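Local coordinates for protein exosome complex component Rrp42 (Methanothermobacter thermautotrophicus, PDB 2WNR) that probably serves as a non-catalytic subunit of the RNA-degrading exosome, contributing to the structure of the Rrp41 active site, at residues D18-K23 and G202-L207; I60-K65 and L139-I144; G69-D74 and S132-L137; R166-E171 and E182-L187. All coordinates share one frame; numbering follows the deposited sequence.

Contact 1 (D18-K23 and G202-L207); sequences DLINNK and GNEIVL
The N21 amide and the E204 carboxylate are the two flat groups of this contact, the first meeting N203 and the second K23, and they are used differently. The N21 amide offers a lone pair of OD1, in the carbonyl plane, to the backbone N-H of N203 at 2.8 Å, with a nearly straight N-H...O angle of 175°. The same OD1 lies 3.5 Å from CA of G202, whose positive phi turns the chain here and whose missing side chain leaves room for the amide; a CB there would run into that oxygen. OE2 of E204 is instead approached obliquely by NZ of K23, 45° out of the carboxylate plane, at 3.0 Å, closing a salt bridge in which the two side chains cross at about a right angle.

Deeper in, E204 CB rests 3.6 Å from I20 CG2. With chi1 at -76°, that methyl branch is anti to the backbone N, and it also meets V206 CG1 at 3.7 Å. E204 CG lies against I20 O, just where helix 11-21 ends in a Schellman motif with K23 as its C-prime residue. I201 of strand 193-201 also packs on I20, joining the helix end to the four-stranded sheet. Directional bonding thus lies at the more open margin and apolar packing further in: one amide oxygen holds the N-H of the turn before strand 204-207 and is likely to steady it, while the carboxylate is likely to balance the lysine charge beside the helix terminus.

Contact 2 (I60-K65 and L139-I144); sequences IIVGVK and LDLHII
I60, V62 and V64 pair with I143, L141 and L139 along two antiparallel strands, and their side chains fill the tight face of the sheet. I60 CG1 lies 3.8 Å from I143 CG1, the two chains side by side. V62 CG2 meets L141 CG at 3.9 Å; chi1 of 175° sets this methyl beside the backbone N, while CG1 leans toward D140 O. V64 CG1 touches L139 CD1, and helix 150-164 closes over V62 and V64 with A161. An alanine in place of V62 would probably open a gap between L141 and this helix.

The other face is sparser within the pair. G63 contributes no side chain opposite D140, and I61 CD1 meets I144 CG1 at 3.8 Å. The chain of another protein packs on that face, giving D140 a basic partner and setting an aromatic ring edge-to-face with H142. Between the faces, I61 N to H142 O (2.9 Å), H142 N to I61 O (2.7 Å) and both G63-D140 bonds satisfy the backbone of these four residues, while I60, V62 and V64 bond to strand 49-55. Oily contacts thus hold the inner side, whereas charge and ring contacts on the outer one are consistent with a role in subunit contact.

Contact 3 (G69-D74 and S132-L137); sequences GEPFPD and SKVWML
G69 and V134 form an antiparallel hydrogen-bonded pair at the end of strand 58-69, close to where S132 and K133 make a classic beta bulge against strand 127-129. G69 N gives its hydrogen to V134 O at 3.1 Å, and V134 N returns one to G69 O at 2.9 Å. Past this pair the chain peels away: E70 CA still lies 3.3 Å from S132 O in a CA-H...O contact, and P71 then folds its ring back over the start of the other strand. CG of the proline comes 3.4 Å from S132 N, CD sits by the S132 carbonyl, and CB meets V134 CG1 at 4.0 Å, ring and valine crossing at a slant. Chi1 of -56° puts that CG1 beside the backbone N, where it can face the ring. A serine in place of P71 lacks the ring's CG and CD, and would probably leave V134 CG1 and the S132 backbone less covered and the chain freer to turn before strand 80-87.

From further along the strand, M136 curls its end back, chi3 of -67° bringing CE to 3.5 Å from G69 N. The methyl stands where a CB on the glycine would clash with it. W135, on the other side of the strand, packs against strand 166-173. The contact is the last antiparallel pair of strands 58-69 and 133-145 in the mixed sheet of this RNase PH-type domain, before the loop leading to strand 80-87.

Contact 4 (R166-E171 and E182-L187); sequences RIPAAE and EKMQPL
R166 crosses P186 at a slant, and its atoms can be followed outward one by one. Its CB sits 4.1 Å from the CE methyl of M184 and about as far from Q185 O. The chain then bends at chi2, -76°, which carries CD toward the backbone at P186, 4.0 Å from its N. Further out, NE passes P186 CG, and NH1 comes up to P186 CB at 4.1 Å, with the proline ring over one face of the guanidinium, offset toward its rim. At the tip, NH1 is hydrogen-bonded to L163 O, at the end of helix 150-164, which is likely to limit how the group can turn.

Strand 166-173 is the middle member of a three-stranded antiparallel sheet, with 184-186 on one flank and 176-180 on the other; the short axes here are splayed to 128°. I167 and Q185 are the hydrogen-bonded pair: I167 N reaches Q185 O at 2.7 Å, and Q185 N reaches I167 O at 2.8 Å. A169 N adds a weak bond to K183 O.

M184 doubles back through bends at chi2 and chi3, laying SD 3.7 Å from P168 CA and CE against the R166 carbonyl. On the face turned the other way, I167 CD1 and CG2 both touch L187 CD2, the two side chains crossing at about a right angle. W135 of strand 133-145 packs on I167 from the same chain.

Overall arrangement
Contacts 2 and 3 lie on the same two neighbouring strands, 58-69 and 133-145, with centres about 22 Å apart, and V64 CG1 meets L137 CG at 4.2 Å where they join. Contact 4 follows, its centre about 17 Å from that of contact 3: W135 NE1 touches A170 CB at 3.6 Å, and L137 packs on L187, so the small three-stranded sheet is fastened to the end of the large one. Contact 1 stands apart, about 32 Å centre to centre from contact 2 and across the chain's centre. Contact 2 is the only one of the four that touches another protein chain; if that chain is Rrp41, this would fit the predicted role in structuring its active site.

Contact 1 (D18-K23 and G202-L207)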
loop_
_atom_site.group_PDB
_atom_site.type_symbol
_atom_site.label_atom_id
_atom_site.label_comp_id
_atom_site.label_asym_id
_atom_site.label_seq_id
_atom_site.Cartn_x
_atom_site.Cartn_y
_atom_site.Cartn_z
ATOM N N ASP A 18 -26.665 -35.212 -11.957
ATOM C CA ASP A 18 -27.716 -36.141 -12.379
ATOM C C ASP A 18 -29.108 -35.540 -12.190
ATOM O O ASP A 18 -29.984 -35.703 -13.037
ATOM C CB ASP A 18 -27.596 -37.472 -11.628
ATOM C CG ASP A 18 -26.518 -38.386 -12.207
ATOM O OD1 ASP A 18 -26.685 -39.626 -12.128
ATOM O OD2 ASP A 18 -25.507 -37.868 -12.740
ATOM N N LEU A 19 -29.285 -34.834 -11.079
ATOM C CA LEU A 19 -30.528 -34.150 -10.754
ATOM C C LEU A 19 -30.893 -33.098 -11.812
ATOM O O LEU A 19 -32.002 -33.116 -12.357
ATOM C CB LEU A 19 -30.387 -33.501 -9.377
ATOM C CG LEU A 19 -31.596 -33.095 -8.535
ATOM C CD1 LEU A 19 -32.151 -34.257 -7.720
ATOM C CD2 LEU A 19 -31.151 -31.983 -7.617
ATOM N N ILE A 20 -29.951 -32.195 -12.102
ATOM C CA ILE A 20 -30.155 -31.118 -13.075
ATOM C C ILE A 20 -30.265 -31.618 -14.514
ATOM O O ILE A 20 -30.943 -30.990 -15.326
ATOM C CB ILE A 20 -29.066 -30.029 -12.955
ATOM C CG1 ILE A 20 -29.334 -29.160 -11.726
ATOM C CG2 ILE A 20 -29.030 -29.145 -14.200
ATOM C CD1 ILE A 20 -28.121 -28.456 -11.192
ATOM N N ASN A 21 -29.609 -32.740 -14.824
ATOM C CA ASN A 21 -29.741 -33.377 -16.144
ATOM C C ASN A 21 -31.111 -34.012 -16.333
ATOM O O ASN A 21 -31.579 -34.172 -17.459
ATOM C CB ASN A 21 -28.632 -34.407 -16.396
ATOM C CG ASN A 21 -27.315 -33.767 -16.833
ATOM O OD1 ASN A 21 -27.267 -32.598 -17.233
ATOM N ND2 ASN A 21 -26.236 -34.540 -16.758
ATOM N N ASN A 22 -31.746 -34.373 -15.221
ATOM C CA ASN A 22 -33.120 -34.863 -15.250
ATOM C C ASN A 22 -34.110 -33.772 -14.819
ATOM O O ASN A 22 -35.212 -34.057 -14.335
ATOM C CB ASN A 22 -33.274 -36.145 -14.423
ATOM C CG ASN A 22 -34.337 -37.081 -14.990
ATOM O OD1 ASN A 22 -34.316 -37.425 -16.175
ATOM N ND2 ASN A 22 -35.270 -37.499 -14.141
ATOM N N LYS A 23 -33.677 -32.522 -14.997
ATOM C CA LYS A 23 -34.525 -31.323 -14.945
ATOM C C LYS A 23 -35.054 -30.872 -13.580
ATOM O O LYS A 23 -36.106 -30.238 -13.510
ATOM C CB LYS A 23 -35.674 -31.406 -15.966
ATOM C CG LYS A 23 -35.338 -30.814 -17.330
ATOM C CD LYS A 23 -34.585 -31.797 -18.214
ATOM C CE LYS A 23 -34.043 -31.108 -19.452
ATOM N NZ LYS A 23 -33.338 -32.069 -20.343
ATOM N N GLY A 202 -23.852 -30.167 -15.652
ATOM C CA GLY A 202 -24.138 -31.287 -16.532
ATOM C C GLY A 202 -24.251 -30.772 -17.947
ATOM O O GLY A 202 -23.358 -30.080 -18.428
ATOM N N ASN A 203 -25.365 -31.090 -18.603
ATOM C CA ASN A 203 -25.628 -30.621 -19.968
ATOM C C ASN A 203 -26.598 -29.441 -20.006
ATOM O O ASN A 203 -27.131 -29.096 -21.060
ATOM C CB ASN A 203 -26.193 -31.765 -20.818
ATOM C CG ASN A 203 -25.295 -32.987 -20.838
ATOM O OD1 ASN A 203 -25.780 -34.110 -20.782
ATOM N ND2 ASN A 203 -23.982 -32.778 -20.928
ATOM N N GLU A 204 -26.838 -28.828 -18.852
ATOM C CA GLU A 204 -27.898 -27.839 -18.731
ATOM C C GLU A 204 -27.352 -26.499 -18.289
ATOM O O GLU A 204 -26.356 -26.437 -17.566
ATOM C CB GLU A 204 -28.960 -28.310 -17.722
ATOM C CG GLU A 204 -29.590 -29.678 -18.015
ATOM C CD GLU A 204 -30.415 -29.702 -19.292
ATOM O OE1 GLU A 204 -30.857 -28.620 -19.745
ATOM O OE2 GLU A 204 -30.620 -30.812 -19.841
ATOM N N ILE A 205 -27.999 -25.424 -18.720
ATOM C CA ILE A 205 -27.766 -24.135 -18.079
ATOM C C ILE A 205 -28.903 -23.828 -17.102
ATOM O O ILE A 205 -30.085 -23.982 -17.431
ATOM C CB ILE A 205 -27.523 -22.973 -19.076
ATOM C CG1 ILE A 205 -28.598 -22.932 -20.161
ATOM C CG2 ILE A 205 -26.119 -23.086 -19.695
ATOM C CD1 ILE A 205 -28.782 -21.566 -20.776
ATOM N N VAL A 206 -28.538 -23.434 -15.885
ATOM C CA VAL A 206 -29.545 -23.117 -14.886
ATOM C C VAL A 206 -29.451 -21.667 -14.486
ATOM O O VAL A 206 -28.356 -21.147 -14.292
ATOM C CB VAL A 206 -29.564 -24.048 -13.613
ATOM C CG1 VAL A 206 -29.220 -25.493 -13.905
ATOM C CG2 VAL A 206 -28.849 -23.462 -12.420
ATOM N N LEU A 207 -30.608 -21.023 -14.367
ATOM C CA LEU A 207 -30.666 -19.602 -14.057
ATOM C C LEU A 207 -30.597 -19.381 -12.553
ATOM O O LEU A 207 -31.250 -20.090 -11.793
ATOM C CB LEU A 207 -31.940 -18.977 -14.645
ATOM C CG LEU A 207 -32.353 -17.541 -14.301
ATOM C CD1 LEU A 207 -31.371 -16.521 -14.863
ATOM C CD2 LEU A 207 -33.757 -17.277 -14.832
#

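Contact 2 (I60-K65 and L139-I144)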
loop_
_atom_site.group_PDB
_atom_site.type_symbol
_atom_site.label_atom_id
_atom_site.label_comp_id
_atom_site.label_asym_id
_atom_site.label_seq_id
_atom_site.Cartn_x
_atom_site.Cartn_y
_atom_site.Cartn_z
ATOM N N ILE A 60 -27.258 -7.988 -0.417
ATOM C CA ILE A 60 -26.366 -6.904 -0.796
ATOM C C ILE A 60 -27.020 -5.573 -0.451
ATOM O O ILE A 60 -28.189 -5.351 -0.752
ATOM C CB ILE A 60 -26.026 -6.939 -2.319
ATOM C CG1 ILE A 60 -25.158 -8.153 -2.651
ATOM C CG2 ILE A 60 -25.306 -5.661 -2.765
ATOM C CD1 ILE A 60 -24.848 -8.287 -4.118
ATOM N N ILE A 61 -26.260 -4.697 0.191
ATOM C CA ILE A 61 -26.679 -3.323 0.395
ATOM C C ILE A 61 -25.851 -2.389 -0.481
ATOM O O ILE A 61 -24.629 -2.483 -0.516
ATOM C CB ILE A 61 -26.553 -2.922 1.856
ATOM C CG1 ILE A 61 -27.560 -3.718 2.693
ATOM C CG2 ILE A 61 -26.757 -1.412 2.017
ATOM C CD1 ILE A 61 -27.247 -3.731 4.147
ATOM N N VAL A 62 -26.524 -1.505 -1.204
ATOM C CA VAL A 62 -25.836 -0.562 -2.066
ATOM C C VAL A 62 -26.135 0.859 -1.627
ATOM O O VAL A 62 -27.271 1.195 -1.329
ATOM C CB VAL A 62 -26.215 -0.754 -3.557
ATOM C CG1 VAL A 62 -25.581 0.323 -4.427
ATOM C CG2 VAL A 62 -25.795 -2.124 -4.041
ATOM N N GLY A 63 -25.106 1.688 -1.573
ATOM C CA GLY A 63 -25.294 3.103 -1.328
ATOM C C GLY A 63 -24.788 3.908 -2.507
ATOM O O GLY A 63 -23.805 3.529 -3.154
ATOM N N VAL A 64 -25.470 5.014 -2.792
ATOM C CA VAL A 64 -25.042 5.933 -3.834
ATOM C C VAL A 64 -24.699 7.264 -3.170
ATOM O O VAL A 64 -25.561 7.897 -2.559
ATOM C CB VAL A 64 -26.120 6.139 -4.931
ATOM C CG1 VAL A 64 -25.582 7.046 -6.030
ATOM C CG2 VAL A 64 -26.564 4.824 -5.529
ATOM N N LYS A 65 -23.436 7.675 -3.289
ATOM C CA LYS A 65 -22.940 8.892 -2.648
ATOM C C LYS A 65 -22.377 9.852 -3.686
ATOM O O LYS A 65 -21.287 9.625 -4.207
ATOM C CB LYS A 65 -21.869 8.562 -1.598
ATOM C CG LYS A 65 -22.365 7.749 -0.397
ATOM C CD LYS A 65 -23.373 8.514 0.460
ATOM C CE LYS A 65 -22.714 9.585 1.321
ATOM N NZ LYS A 65 -23.713 10.241 2.222
ATOM N N LEU A 139 -20.925 4.489 -6.475
ATOM C CA LEU A 139 -21.749 3.318 -6.255
ATOM C C LEU A 139 -20.958 2.333 -5.391
ATOM O O LEU A 139 -19.937 1.809 -5.829
ATOM C CB LEU A 139 -22.128 2.691 -7.594
ATOM C CG LEU A 139 -23.253 3.315 -8.428
ATOM C CD1 LEU A 139 -23.310 4.831 -8.351
ATOM C CD2 LEU A 139 -23.108 2.892 -9.866
ATOM N N ASP A 140 -21.419 2.115 -4.163
ATOM C CA ASP A 140 -20.742 1.220 -3.226
ATOM C C ASP A 140 -21.583 -0.014 -2.869
ATOM O O ASP A 140 -22.648 0.088 -2.255
ATOM C CB ASP A 140 -20.313 1.977 -1.969
ATOM C CG ASP A 140 -19.079 2.825 -2.197
ATOM O OD1 ASP A 140 -18.019 2.234 -2.526
ATOM O OD2 ASP A 140 -19.163 4.071 -2.038
ATOM N N LEU A 141 -21.095 -1.180 -3.273
ATOM C CA LEU A 141 -21.825 -2.423 -3.097
ATOM C C LEU A 141 -21.277 -3.143 -1.882
ATOM O O LEU A 141 -20.084 -3.421 -1.803
ATOM C CB LEU A 141 -21.699 -3.299 -4.352
ATOM C CG LEU A 141 -22.390 -2.899 -5.666
ATOM C CD1 LEU A 141 -22.170 -1.451 -6.052
ATOM C CD2 LEU A 141 -21.927 -3.807 -6.807
ATOM N N HIS A 142 -22.159 -3.433 -0.935
ATOM C CA HIS A 142 -21.757 -3.998 0.343
ATOM C C HIS A 142 -22.335 -5.406 0.469
ATOM O O HIS A 142 -23.531 -5.587 0.745
ATOM C CB HIS A 142 -22.236 -3.093 1.479
ATOM C CG HIS A 142 -21.209 -2.860 2.542
ATOM N ND1 HIS A 142 -20.055 -2.138 2.322
ATOM C CD2 HIS A 142 -21.168 -3.242 3.841
ATOM C CE1 HIS A 142 -19.344 -2.092 3.433
ATOM N NE2 HIS A 142 -19.996 -2.756 4.370
ATOM N N ILE A 143 -21.491 -6.408 0.251
ATOM C CA ILE A 143 -21.975 -7.779 0.250
ATOM C C ILE A 143 -22.019 -8.258 1.702
ATOM O O ILE A 143 -20.993 -8.365 2.367
ATOM C CB ILE A 143 -21.162 -8.707 -0.693
ATOM C CG1 ILE A 143 -21.410 -8.370 -2.173
ATOM C CG2 ILE A 143 -21.575 -10.130 -0.514
ATOM C CD1 ILE A 143 -20.825 -7.054 -2.669
ATOM N N ILE A 144 -23.237 -8.527 2.165
ATOM C CA ILE A 144 -23.558 -8.797 3.559
ATOM C C ILE A 144 -23.660 -10.296 3.828
ATOM O O ILE A 144 -23.318 -10.765 4.913
ATOM C CB ILE A 144 -24.901 -8.095 3.916
ATOM C CG1 ILE A 144 -24.799 -6.568 3.716
ATOM C CG2 ILE A 144 -25.359 -8.406 5.305
ATOM C CD1 ILE A 144 -23.699 -5.860 4.516
#

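Contact 3 (G69-D74 and S132-L137)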
loop_
_atom_site.group_PDB
_atom_site.type_symbol
_atom_site.label_atom_id
_atom_site.label_comp_id
_atom_site.label_asym_id
_atom_site.label_seq_id
_atom_site.Cartn_x
_atom_site.Cartn_y
_atom_site.Cartn_z
ATOM N N GLY A 69 -16.300 16.928 -8.216
ATOM C CA GLY A 69 -14.877 17.023 -8.549
ATOM C C GLY A 69 -14.549 17.173 -10.021
ATOM O O GLY A 69 -15.435 17.428 -10.846
ATOM N N GLU A 70 -13.260 17.036 -10.335
ATOM C CA GLU A 70 -12.743 17.062 -11.710
ATOM C C GLU A 70 -13.272 15.896 -12.552
ATOM O O GLU A 70 -13.261 14.744 -12.093
ATOM C CB GLU A 70 -11.206 17.007 -11.717
ATOM C CG GLU A 70 -10.483 18.310 -11.373
ATOM C CD GLU A 70 -8.979 18.114 -11.158
ATOM O OE1 GLU A 70 -8.572 17.108 -10.515
ATOM O OE2 GLU A 70 -8.201 18.982 -11.616
ATOM N N PRO A 71 -13.762 16.199 -13.773
ATOM C CA PRO A 71 -14.007 15.195 -14.809
ATOM C C PRO A 71 -12.699 14.723 -15.445
ATOM O O PRO A 71 -11.669 15.399 -15.313
ATOM C CB PRO A 71 -14.837 15.962 -15.844
ATOM C CG PRO A 71 -14.461 17.396 -15.644
ATOM C CD PRO A 71 -14.325 17.506 -14.154
ATOM N N PHE A 72 -12.747 13.583 -16.134
ATOM C CA PHE A 72 -11.579 13.050 -16.833
ATOM C C PHE A 72 -11.104 14.002 -17.943
ATOM O O PHE A 72 -11.928 14.648 -18.600
ATOM C CB PHE A 72 -11.863 11.649 -17.384
ATOM C CG PHE A 72 -12.096 10.610 -16.319
ATOM C CD1 PHE A 72 -11.093 10.290 -15.395
ATOM C CD2 PHE A 72 -13.309 9.935 -16.243
ATOM C CE1 PHE A 72 -11.302 9.318 -14.399
ATOM C CE2 PHE A 72 -13.531 8.952 -15.247
ATOM C CZ PHE A 72 -12.522 8.644 -14.327
ATOM N N PRO A 73 -9.773 14.104 -18.144
ATOM C CA PRO A 73 -9.196 15.110 -19.045
ATOM C C PRO A 73 -9.744 15.064 -20.472
ATOM O O PRO A 73 -9.735 16.083 -21.162
ATOM C CB PRO A 73 -7.702 14.762 -19.043
ATOM C CG PRO A 73 -7.481 14.082 -17.738
ATOM C CD PRO A 73 -8.722 13.277 -17.520
ATOM N N ASP A 74 -10.213 13.892 -20.901
ATOM C CA ASP A 74 -10.734 13.719 -22.260
ATOM C C ASP A 74 -12.250 13.460 -22.335
ATOM O O ASP A 74 -12.771 13.092 -23.394
ATOM C CB ASP A 74 -9.928 12.659 -23.039
ATOM C CG ASP A 74 -9.778 11.338 -22.280
ATOM O OD1 ASP A 74 -10.041 11.290 -21.049
ATOM O OD2 ASP A 74 -9.381 10.340 -22.931
ATOM N N SER A 132 -13.946 20.727 -15.430
ATOM C CA SER A 132 -13.602 21.263 -14.107
ATOM C C SER A 132 -14.442 20.686 -12.959
ATOM O O SER A 132 -13.885 20.097 -12.033
ATOM C CB SER A 132 -13.698 22.796 -14.106
ATOM O OG SER A 132 -13.164 23.341 -12.913
ATOM N N LYS A 133 -15.765 20.878 -13.009
ATOM C CA LYS A 133 -16.666 20.436 -11.930
ATOM C C LYS A 133 -17.826 19.594 -12.454
ATOM O O LYS A 133 -18.595 20.046 -13.301
ATOM C CB LYS A 133 -17.215 21.632 -11.142
ATOM C CG LYS A 133 -16.167 22.460 -10.405
ATOM C CD LYS A 133 -15.977 21.979 -8.985
ATOM C CE LYS A 133 -15.148 22.942 -8.163
ATOM N NZ LYS A 133 -13.708 22.862 -8.521
ATOM N N VAL A 134 -17.931 18.365 -11.961
ATOM C CA VAL A 134 -19.064 17.495 -12.280
ATOM C C VAL A 134 -19.467 16.636 -11.079
ATOM O O VAL A 134 -18.721 16.515 -10.112
ATOM C CB VAL A 134 -18.815 16.552 -13.511
ATOM C CG1 VAL A 134 -18.427 17.318 -14.778
ATOM C CG2 VAL A 134 -17.886 15.375 -13.190
ATOM N N TRP A 135 -20.646 16.028 -11.159
ATOM C CA TRP A 135 -21.111 15.118 -10.126
ATOM C C TRP A 135 -20.442 13.750 -10.251
ATOM O O TRP A 135 -20.459 13.130 -11.313
ATOM C CB TRP A 135 -22.635 14.969 -10.164
ATOM C CG TRP A 135 -23.388 16.028 -9.411
ATOM C CD1 TRP A 135 -24.262 16.934 -9.933
ATOM C CD2 TRP A 135 -23.349 16.279 -7.999
ATOM N NE1 TRP A 135 -24.767 17.737 -8.942
ATOM C CE2 TRP A 135 -24.226 17.357 -7.744
ATOM C CE3 TRP A 135 -22.660 15.695 -6.924
ATOM C CZ2 TRP A 135 -24.433 17.872 -6.460
ATOM C CZ3 TRP A 135 -22.864 16.210 -5.641
ATOM C CH2 TRP A 135 -23.744 17.292 -5.425
ATOM N N MET A 136 -19.848 13.290 -9.159
ATOM C CA MET A 136 -19.262 11.957 -9.125
ATOM C C MET A 136 -20.129 11.045 -8.274
ATOM O O MET A 136 -20.326 11.291 -7.077
ATOM C CB MET A 136 -17.848 12.002 -8.560
ATOM C CG MET A 136 -16.875 12.796 -9.406
ATOM S SD MET A 136 -15.195 12.754 -8.764
ATOM C CE MET A 136 -15.362 13.669 -7.221
ATOM N N LEU A 137 -20.661 10.006 -8.907
ATOM C CA LEU A 137 -21.528 9.046 -8.232
ATOM C C LEU A 137 -20.733 7.848 -7.750
ATOM O O LEU A 137 -20.318 7.023 -8.562
ATOM C CB LEU A 137 -22.621 8.574 -9.188
ATOM C CG LEU A 137 -23.980 9.262 -9.280
ATOM C CD1 LEU A 137 -23.950 10.756 -9.009
ATOM C CD2 LEU A 137 -24.569 8.972 -10.652
#

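Contact 4 (R166-E171 and E182-L187)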
loop_
_atom_site.group_PDB
_atom_site.type_symbol
_atom_site.label_atom_id
_atom_site.label_comp_id
_atom_site.label_asym_id
_atom_site.label_seq_id
_atom_site.Cartn_x
_atom_site.Cartn_y
_atom_site.Cartn_z
ATOM N N ARG A 166 -31.541 10.732 -4.711
ATOM C CA ARG A 166 -31.928 12.133 -4.838
ATOM C C ARG A 166 -30.686 12.962 -4.527
ATOM O O ARG A 166 -30.013 12.712 -3.527
ATOM C CB ARG A 166 -33.062 12.488 -3.862
ATOM C CG ARG A 166 -34.349 11.674 -4.015
ATOM C CD ARG A 166 -35.192 12.111 -5.232
ATOM N NE ARG A 166 -36.356 11.239 -5.444
ATOM C CZ ARG A 166 -36.316 10.036 -6.027
ATOM N NH1 ARG A 166 -35.167 9.527 -6.476
ATOM N NH2 ARG A 166 -37.436 9.333 -6.158
ATOM N N ILE A 167 -30.365 13.926 -5.390
ATOM C CA ILE A 167 -29.182 14.775 -5.187
ATOM C C ILE A 167 -29.519 16.263 -5.208
ATOM O O ILE A 167 -30.451 16.675 -5.904
ATOM C CB ILE A 167 -28.049 14.485 -6.207
ATOM C CG1 ILE A 167 -28.488 14.805 -7.640
ATOM C CG2 ILE A 167 -27.570 13.052 -6.082
ATOM C CD1 ILE A 167 -27.331 14.990 -8.610
ATOM N N PRO A 168 -28.766 17.077 -4.445
ATOM C CA PRO A 168 -29.018 18.518 -4.418
ATOM C C PRO A 168 -28.779 19.170 -5.781
ATOM O O PRO A 168 -27.933 18.709 -6.555
ATOM C CB PRO A 168 -28.005 19.037 -3.394
ATOM C CG PRO A 168 -26.942 18.000 -3.349
ATOM C CD PRO A 168 -27.647 16.704 -3.561
ATOM N N ALA A 169 -29.546 20.217 -6.073
ATOM C CA ALA A 169 -29.361 20.978 -7.294
ATOM C C ALA A 169 -28.043 21.731 -7.220
ATOM O O ALA A 169 -27.746 22.393 -6.224
ATOM C CB ALA A 169 -30.512 21.937 -7.505
ATOM N N ALA A 170 -27.246 21.598 -8.271
ATOM C CA ALA A 170 -25.995 22.327 -8.375
ATOM C C ALA A 170 -26.113 23.487 -9.386
ATOM O O ALA A 170 -26.152 23.274 -10.601
ATOM C CB ALA A 170 -24.863 21.378 -8.739
ATOM N N GLU A 171 -26.200 24.706 -8.862
ATOM C CA GLU A 171 -26.276 25.917 -9.694
ATOM C C GLU A 171 -24.887 26.511 -9.911
ATOM O O GLU A 171 -23.976 26.306 -9.096
ATOM C CB GLU A 171 -27.218 26.969 -9.080
ATOM C CG GLU A 171 -28.677 26.883 -9.551
ATOM C CD GLU A 171 -29.529 25.892 -8.761
ATOM O OE1 GLU A 171 -28.972 24.920 -8.188
ATOM O OE2 GLU A 171 -30.765 26.076 -8.721
ATOM N N GLU A 182 -32.206 22.683 -1.208
ATOM C CA GLU A 182 -33.662 22.834 -1.160
ATOM C C GLU A 182 -34.330 22.044 -2.292
ATOM O O GLU A 182 -35.287 21.302 -2.057
ATOM C CB GLU A 182 -34.094 24.315 -1.194
ATOM C CG GLU A 182 -33.292 25.286 -0.297
ATOM C CD GLU A 182 -33.115 24.809 1.143
ATOM O OE1 GLU A 182 -33.848 25.306 2.025
ATOM O OE2 GLU A 182 -32.242 23.949 1.396
ATOM N N LYS A 183 -33.811 22.199 -3.509
ATOM C CA LYS A 183 -34.325 21.483 -4.677
ATOM C C LYS A 183 -33.594 20.146 -4.862
ATOM O O LYS A 183 -32.563 20.077 -5.535
ATOM C CB LYS A 183 -34.206 22.363 -5.931
ATOM C CG LYS A 183 -34.918 21.831 -7.181
ATOM C CD LYS A 183 -34.759 22.810 -8.347
ATOM C CE LYS A 183 -35.682 22.482 -9.516
ATOM N NZ LYS A 183 -35.890 23.676 -10.394
ATOM N N MET A 184 -34.138 19.095 -4.246
ATOM C CA MET A 184 -33.614 17.735 -4.391
ATOM C C MET A 184 -34.118 17.100 -5.685
ATOM O O MET A 184 -35.309 17.152 -5.984
ATOM C CB MET A 184 -33.998 16.867 -3.185
ATOM C CG MET A 184 -33.308 17.253 -1.885
ATOM S SD MET A 184 -31.507 17.308 -2.009
ATOM C CE MET A 184 -31.091 15.566 -1.944
ATOM N N GLN A 185 -33.204 16.503 -6.445
ATOM C CA GLN A 185 -33.528 15.991 -7.773
ATOM C C GLN A 185 -33.175 14.513 -7.954
ATOM O O GLN A 185 -32.168 14.036 -7.417
ATOM C CB GLN A 185 -32.830 16.827 -8.854
ATOM C CG GLN A 185 -33.371 18.255 -8.998
ATOM C CD GLN A 185 -32.759 19.018 -10.169
ATOM O OE1 GLN A 185 -31.537 19.088 -10.317
ATOM N NE2 GLN A 185 -33.614 19.604 -10.999
ATOM N N PRO A 186 -34.011 13.774 -8.708
ATOM C CA PRO A 186 -33.642 12.415 -9.084
ATOM C C PRO A 186 -32.472 12.440 -10.057
ATOM O O PRO A 186 -32.224 13.472 -10.689
ATOM C CB PRO A 186 -34.897 11.893 -9.788
ATOM C CG PRO A 186 -36.004 12.731 -9.268
ATOM C CD PRO A 186 -35.401 14.087 -9.084
ATOM N N LEU A 187 -31.745 11.329 -10.158
ATOM C CA LEU A 187 -30.715 11.200 -11.181
ATOM C C LEU A 187 -31.382 11.122 -12.554
ATOM O O LEU A 187 -32.452 10.522 -12.678
ATOM C CB LEU A 187 -29.849 9.963 -10.956
ATOM C CG LEU A 187 -28.943 9.892 -9.727
ATOM C CD1 LEU A 187 -28.221 8.555 -9.699
ATOM C CD2 LEU A 187 -27.947 11.034 -9.687
#